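PDB 6NZS: dextranase from Pseudarthrobacter oxydans, which hydrolyses internal alpha-1,6-glucosidic linkages of dextran, as an endo-acting glycoside hydrolase of family 49. Local coordinates for residues Arg33-Asp38 against Thr55-Pro60; Ala81-Ser86 against His179-Asn184. All blocks are in the same frame, centred on the assembly; numbering follows the deposited sequence.

Interaction 1: residues Arg33-Asp38 against Thr55-Pro60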
loop_
_atom_site.group_PDB
_atom_site.type_symbol
_atom_site.label_atom_id
_atom_site.label_comp_id
_atom_site.label_asym_id
_atom_site.label_seq_id
_atom_site.Cartn_x
_atom_site.Cartn_y
_atom_site.Cartn_z
ATOM N N ARG A 33 -9.057 -19.472 0.051
ATOM C CA ARG A 33 -9.662 -19.119 1.326
ATOM C C ARG A 33 -8.574 -19.118 2.392
ATOM O O ARG A 33 -7.663 -19.945 2.355
ATOM C CB ARG A 33 -10.724 -20.158 1.697
ATOM C CG ARG A 33 -11.331 -19.952 3.078
ATOM C CD ARG A 33 -12.430 -20.954 3.362
ATOM N NE ARG A 33 -12.767 -20.928 4.777
ATOM C CZ ARG A 33 -13.626 -21.760 5.355
ATOM N NH1 ARG A 33 -14.237 -22.688 4.627
ATOM N NH2 ARG A 33 -13.847 -21.676 6.658
ATOM N N SER A 34 -8.677 -18.205 3.362
ATOM C CA SER A 34 -7.713 -18.208 4.463
ATOM C C SER A 34 -7.736 -19.524 5.231
ATOM O O SER A 34 -8.793 -19.987 5.671
ATOM C CB SER A 34 -8.002 -17.069 5.438
ATOM O OG SER A 34 -7.097 -17.101 6.543
ATOM N N SER A 35 -6.551 -20.113 5.409
ATOM C CA SER A 35 -6.403 -21.294 6.248
ATOM C C SER A 35 -6.381 -20.966 7.730
ATOM O O SER A 35 -6.458 -21.881 8.556
ATOM C CB SER A 35 -5.083 -21.991 5.925
ATOM O OG SER A 35 -5.061 -22.398 4.571
ATOM N N PHE A 36 -6.300 -19.690 8.093
ATOM C CA PHE A 36 -5.925 -19.323 9.445
ATOM C C PHE A 36 -6.989 -18.583 10.231
ATOM O O PHE A 36 -6.936 -18.623 11.464
ATOM C CB PHE A 36 -4.621 -18.509 9.420
ATOM C CG PHE A 36 -3.535 -19.206 8.675
ATOM C CD1 PHE A 36 -2.885 -20.277 9.255
ATOM C CD2 PHE A 36 -3.202 -18.844 7.381
ATOM C CE1 PHE A 36 -1.901 -20.964 8.577
ATOM C CE2 PHE A 36 -2.209 -19.534 6.701
ATOM C CZ PHE A 36 -1.567 -20.589 7.299
ATOM N N TYR A 37 -7.954 -17.936 9.575
ATOM C CA TYR A 37 -8.957 -17.128 10.263
ATOM C C TYR A 37 -10.333 -17.361 9.668
ATOM O O TYR A 37 -10.471 -17.543 8.456
ATOM C CB TYR A 37 -8.632 -15.623 10.139
ATOM C CG TYR A 37 -7.247 -15.334 10.632
ATOM C CD1 TYR A 37 -6.998 -15.229 11.991
ATOM C CD2 TYR A 37 -6.173 -15.236 9.753
ATOM C CE1 TYR A 37 -5.729 -15.006 12.470
ATOM C CE2 TYR A 37 -4.882 -15.015 10.226
ATOM C CZ TYR A 37 -4.675 -14.906 11.590
ATOM O OH TYR A 37 -3.419 -14.696 12.103
ATOM N N ASP A 38 -11.344 -17.342 10.533
ATOM C CA ASP A 38 -12.740 -17.274 10.124
ATOM C C ASP A 38 -13.357 -16.024 10.725
ATOM O O ASP A 38 -13.034 -15.650 11.855
ATOM C CB ASP A 38 -13.529 -18.496 10.607
ATOM C CG ASP A 38 -13.143 -19.764 9.875
ATOM O OD1 ASP A 38 -13.041 -19.724 8.636
ATOM O OD2 ASP A 38 -12.950 -20.808 10.544
ATOM N N THR A 55 -13.052 -14.801 4.002
ATOM C CA THR A 55 -11.693 -14.313 4.223
ATOM C C THR A 55 -10.819 -14.870 3.108
ATOM O O THR A 55 -10.578 -16.084 3.042
ATOM C CB THR A 55 -11.149 -14.682 5.601
ATOM O OG1 THR A 55 -12.042 -14.201 6.616
ATOM C CG2 THR A 55 -9.777 -14.049 5.814
ATOM N N TYR A 56 -10.359 -13.975 2.244
ATOM C CA TYR A 56 -9.421 -14.281 1.172
ATOM C C TYR A 56 -8.023 -14.472 1.741
ATOM O O TYR A 56 -7.734 -14.099 2.876
ATOM C CB TYR A 56 -9.359 -13.103 0.198
ATOM C CG TYR A 56 -10.695 -12.774 -0.426
ATOM C CD1 TYR A 56 -11.141 -13.473 -1.539
ATOM C CD2 TYR A 56 -11.512 -11.768 0.095
ATOM C CE1 TYR A 56 -12.368 -13.194 -2.117
ATOM C CE2 TYR A 56 -12.738 -11.476 -0.480
ATOM C CZ TYR A 56 -13.165 -12.199 -1.579
ATOM O OH TYR A 56 -14.387 -11.914 -2.150
ATOM N N MET A 57 -7.128 -15.038 0.927
ATOM C CA MET A 57 -5.734 -15.161 1.345
ATOM C C MET A 57 -4.796 -15.091 0.143
ATOM O O MET A 57 -5.051 -15.699 -0.903
ATOM C CB MET A 57 -5.467 -16.448 2.145
ATOM C CG MET A 57 -4.071 -16.494 2.769
ATOM S SD MET A 57 -3.802 -17.923 3.835
ATOM C CE MET A 57 -3.702 -19.212 2.609
ATOM N N SER A 58 -3.708 -14.344 0.309
ATOM C CA SER A 58 -2.635 -14.257 -0.672
ATOM C C SER A 58 -1.371 -14.847 -0.066
ATOM O O SER A 58 -1.118 -14.689 1.131
ATOM C CB SER A 58 -2.398 -12.791 -1.044
ATOM O OG SER A 58 -1.203 -12.629 -1.783
ATOM N N ILE A 59 -0.599 -15.565 -0.880
ATOM C CA ILE A 59 0.682 -16.121 -0.443
ATOM C C ILE A 59 1.755 -15.704 -1.441
ATOM O O ILE A 59 1.449 -15.361 -2.594
ATOM C CB ILE A 59 0.619 -17.662 -0.266
ATOM C CG1 ILE A 59 0.528 -18.386 -1.614
ATOM C CG2 ILE A 59 -0.550 -18.044 0.615
ATOM C CD1 ILE A 59 0.608 -19.927 -1.483
ATOM N N PRO A 60 3.023 -15.692 -1.016
ATOM C CA PRO A 60 4.100 -15.180 -1.878
ATOM C C PRO A 60 4.202 -15.962 -3.180
ATOM O O PRO A 60 4.275 -17.195 -3.181
ATOM C CB PRO A 60 5.356 -15.347 -1.010
ATOM C CG PRO A 60 4.837 -15.303 0.404
ATOM C CD PRO A 60 3.499 -15.986 0.347
#
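S34 N donates a nearly straight hydrogen bond (169° at the hydrogen) to T55 O at 2.9 Å. It is the one hydrogen bond between the two segments; around it the contact is made by S34 and F36 meeting T55 and M57. The CB of S34 rests on the CG2 methyl of T55 at 3.5 Å. Two residues on, M57 sets its CB against S34 CA at 3.7 Å. M57 then runs out with CG anti to the backbone N (chi1 -171°), which carries its sulfur to the F36 ring. There SD stands at the ring edge, 3.7 Å from F36 CE2 and 76° off the ring normal, a Met-aromatic contact, while the CE methyl turns back toward R33 O and S35 OG. One face of the F36 ring is covered from within its own segment by S35 CB, centred above it. A single backbone bridge joins R33, just ahead of hairpin strand 37-43, to Y56 in its partner strand 51-58, within the N-terminal Ig-like domain, so the contact packs the approach to the first hairpin strand against the end of the second. Between R33 and Y37 the chain bends through an ST turn: S34 OG accepts from F36 N at 3.1 Å and, in an ST motif, from Y37 N at 3.3 Å, and it also bonds S86 OG on strand 84-92. Three partners thus hold this buried hydroxyl, the bond from Y37 N being the longer of the two backbone ones. Farther out, the extended R33 reaches D38 in a salt bridge, NH2 2.9 Å from OD1, coming from the syn side but tilted out of the carboxylate plane. The other oxygen of D38, OD2, forms a salt bridge with R103, so the carboxylate probably helps balance the two arginines, which lie close together.

Interaction 2: residues Ala81-Ser86 against His179-Asn184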
loop_
_atom_site.group_PDB
_atom_site.type_symbol
_atom_site.label_atom_id
_atom_site.label_comp_id
_atom_site.label_asym_id
_atom_site.label_seq_id
_atom_site.Cartn_x
_atom_site.Cartn_y
_atom_site.Cartn_z
ATOM N N ALA A 81 9.848 -17.851 4.876
ATOM C CA ALA A 81 9.314 -17.779 6.229
ATOM C C ALA A 81 7.853 -18.193 6.307
ATOM O O ALA A 81 7.308 -18.280 7.414
ATOM C CB ALA A 81 9.480 -16.362 6.789
ATOM N N GLY A 82 7.210 -18.453 5.173
ATOM C CA GLY A 82 5.817 -18.861 5.221
ATOM C C GLY A 82 4.857 -17.751 5.583
ATOM O O GLY A 82 3.838 -18.009 6.228
ATOM N N LEU A 83 5.151 -16.516 5.189
ATOM C CA LEU A 83 4.206 -15.437 5.448
ATOM C C LEU A 83 2.986 -15.558 4.539
ATOM O O LEU A 83 3.071 -15.995 3.389
ATOM C CB LEU A 83 4.864 -14.078 5.213
ATOM C CG LEU A 83 6.173 -13.775 5.937
ATOM C CD1 LEU A 83 6.601 -12.319 5.735
ATOM C CD2 LEU A 83 6.060 -14.091 7.407
ATOM N N THR A 84 1.831 -15.148 5.059
ATOM C CA THR A 84 0.623 -15.046 4.254
ATOM C C THR A 84 -0.115 -13.790 4.670
ATOM O O THR A 84 0.116 -13.248 5.756
ATOM C CB THR A 84 -0.346 -16.240 4.428
ATOM O OG1 THR A 84 -0.938 -16.218 5.742
ATOM C CG2 THR A 84 0.369 -17.563 4.220
ATOM N N MET A 85 -1.013 -13.333 3.800
ATOM C CA MET A 85 -1.861 -12.185 4.113
ATOM C C MET A 85 -3.308 -12.555 3.828
ATOM O O MET A 85 -3.680 -12.762 2.668
ATOM C CB MET A 85 -1.442 -10.938 3.336
ATOM C CG MET A 85 -2.353 -9.732 3.621
ATOM S SD MET A 85 -1.717 -8.161 2.989
ATOM C CE MET A 85 -0.361 -7.887 4.119
ATOM N N SER A 86 -4.117 -12.634 4.875
ATOM C CA SER A 86 -5.545 -12.882 4.748
ATOM C C SER A 86 -6.291 -11.566 4.913
ATOM O O SER A 86 -5.824 -10.653 5.598
ATOM C CB SER A 86 -6.049 -13.857 5.817
ATOM O OG SER A 86 -5.449 -15.138 5.682
ATOM N N HIS A 179 11.578 -6.461 13.079
ATOM C CA HIS A 179 10.178 -6.129 13.303
ATOM C C HIS A 179 9.424 -7.374 13.746
ATOM O O HIS A 179 9.767 -8.487 13.344
ATOM C CB HIS A 179 9.540 -5.568 12.024
ATOM C CG HIS A 179 8.256 -4.845 12.272
ATOM N ND1 HIS A 179 8.214 -3.535 12.706
ATOM C CD2 HIS A 179 6.969 -5.254 12.180
ATOM C CE1 HIS A 179 6.951 -3.169 12.865
ATOM N NE2 HIS A 179 6.177 -4.191 12.551
ATOM N N THR A 180 8.390 -7.172 14.562
ATOM C CA THR A 180 7.529 -8.245 15.048
ATOM C C THR A 180 6.121 -8.054 14.494
ATOM O O THR A 180 5.554 -6.961 14.593
ATOM C CB THR A 180 7.512 -8.243 16.576
ATOM O OG1 THR A 180 8.827 -8.553 17.052
ATOM C CG2 THR A 180 6.534 -9.283 17.115
ATOM N N GLU A 181 5.559 -9.101 13.899
ATOM C CA GLU A 181 4.263 -8.983 13.241
ATOM C C GLU A 181 3.659 -10.378 13.114
ATOM O O GLU A 181 4.359 -11.388 13.314
ATOM C CB GLU A 181 4.406 -8.334 11.856
ATOM C CG GLU A 181 5.113 -9.275 10.874
ATOM C CD GLU A 181 5.481 -8.663 9.532
ATOM O OE1 GLU A 181 5.111 -7.510 9.256
ATOM O OE2 GLU A 181 6.157 -9.356 8.744
ATOM N N PRO A 182 2.364 -10.477 12.793
ATOM C CA PRO A 182 1.782 -11.803 12.529
ATOM C C PRO A 182 2.450 -12.460 11.328
ATOM O O PRO A 182 2.660 -11.827 10.291
ATOM C CB PRO A 182 0.304 -11.489 12.237
ATOM C CG PRO A 182 0.061 -10.189 12.969
ATOM C CD PRO A 182 1.333 -9.417 12.814
ATOM N N ARG A 183 2.782 -13.748 11.472
ATOM C CA ARG A 183 3.256 -14.510 10.316
ATOM C C ARG A 183 2.155 -14.635 9.274
ATOM O O ARG A 183 2.398 -14.474 8.069
ATOM C CB ARG A 183 3.690 -15.907 10.757
ATOM C CG ARG A 183 4.330 -16.717 9.633
ATOM C CD ARG A 183 4.750 -18.135 10.054
ATOM N NE ARG A 183 5.541 -18.179 11.290
ATOM C CZ ARG A 183 6.873 -18.220 11.356
ATOM N NH1 ARG A 183 7.624 -18.210 10.259
ATOM N NH2 ARG A 183 7.465 -18.268 12.540
ATOM N N ASN A 184 0.942 -14.935 9.731
ATOM C CA ASN A 184 -0.239 -15.012 8.886
ATOM C C ASN A 184 -1.094 -13.812 9.271
ATOM O O ASN A 184 -1.751 -13.811 10.317
ATOM C CB ASN A 184 -0.944 -16.344 9.116
ATOM C CG ASN A 184 -0.056 -17.514 8.773
ATOM O OD1 ASN A 184 0.263 -17.738 7.608
ATOM N ND2 ASN A 184 0.377 -18.252 9.789
HETATM O O HOH W 1 2.012 -19.692 7.079
#
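The R183 guanidinium presents its edge to the A81 carbonyl: NH1 bonds A81 O at 2.9 Å, with the oxygen practically in the guanidinium plane and the nitrogen in the carbonyl plane. The other flat group, the N184 amide, uses OD1 in its own plane, where T84 OG1 donates to a lone pair at 2.7 Å. A water donates to the same OD1 and also to G82 O, joining the amide to the backbone just after the helix. On the other end of this amide, ND2 reaches Q153, so both ends are held and the rotation of the group is fixed. T84 OG1 sits between its own backbone N and carbonyl carbon (chi1 69°), which aims the hydroxyl at N184. In the backbone, T84 N bonds R183 O at 3.1 Å, and L83 CA approaches that oxygen at 3.3 Å in a CA-H...O contact. T84 and N184 form a parallel bridge at the point where strands 84-92 and 176-192 of the Ig-like domain come together. G82 ends helix 76-81 in a Schellman motif with positive phi, and the A81 carbonyl that R183 NH1 bonds belongs to this helix end. Bent at chi3 (-50°), R183 brings its NH1 round to that carbonyl while its CG passes over L83 CD2 at 3.9 Å, the two side chains crossing at about a right angle. Y155 of strand 154-159 touches both L83 and R183. Past L83 CD1, the carboxylate of E181 is held by Y155 and, across to the beta-solenoid, by W406 and R437.

From the N terminus, interaction 1 closes first: the chain leaves 33-38 along strand 37-43, turns, and returns on strand 51-58, closing the beta hairpin. Only then does interaction 2 open at 81-86; it closes much later, after a long excursion, when strand 176-192 arrives alongside strand 84-92. The two loops therefore follow in series, neither nested nor crossed. In space they adjoin, because strand 84-92 pairs with 51-58 and with 176-192. Y37 OH probably bonds N184 O at 2.6 Å, and P60 CD packs against L83 O. Together the contacts tie the hairpin, strand 84-92 and strand 176-192 within the N-terminal Ig-like domain.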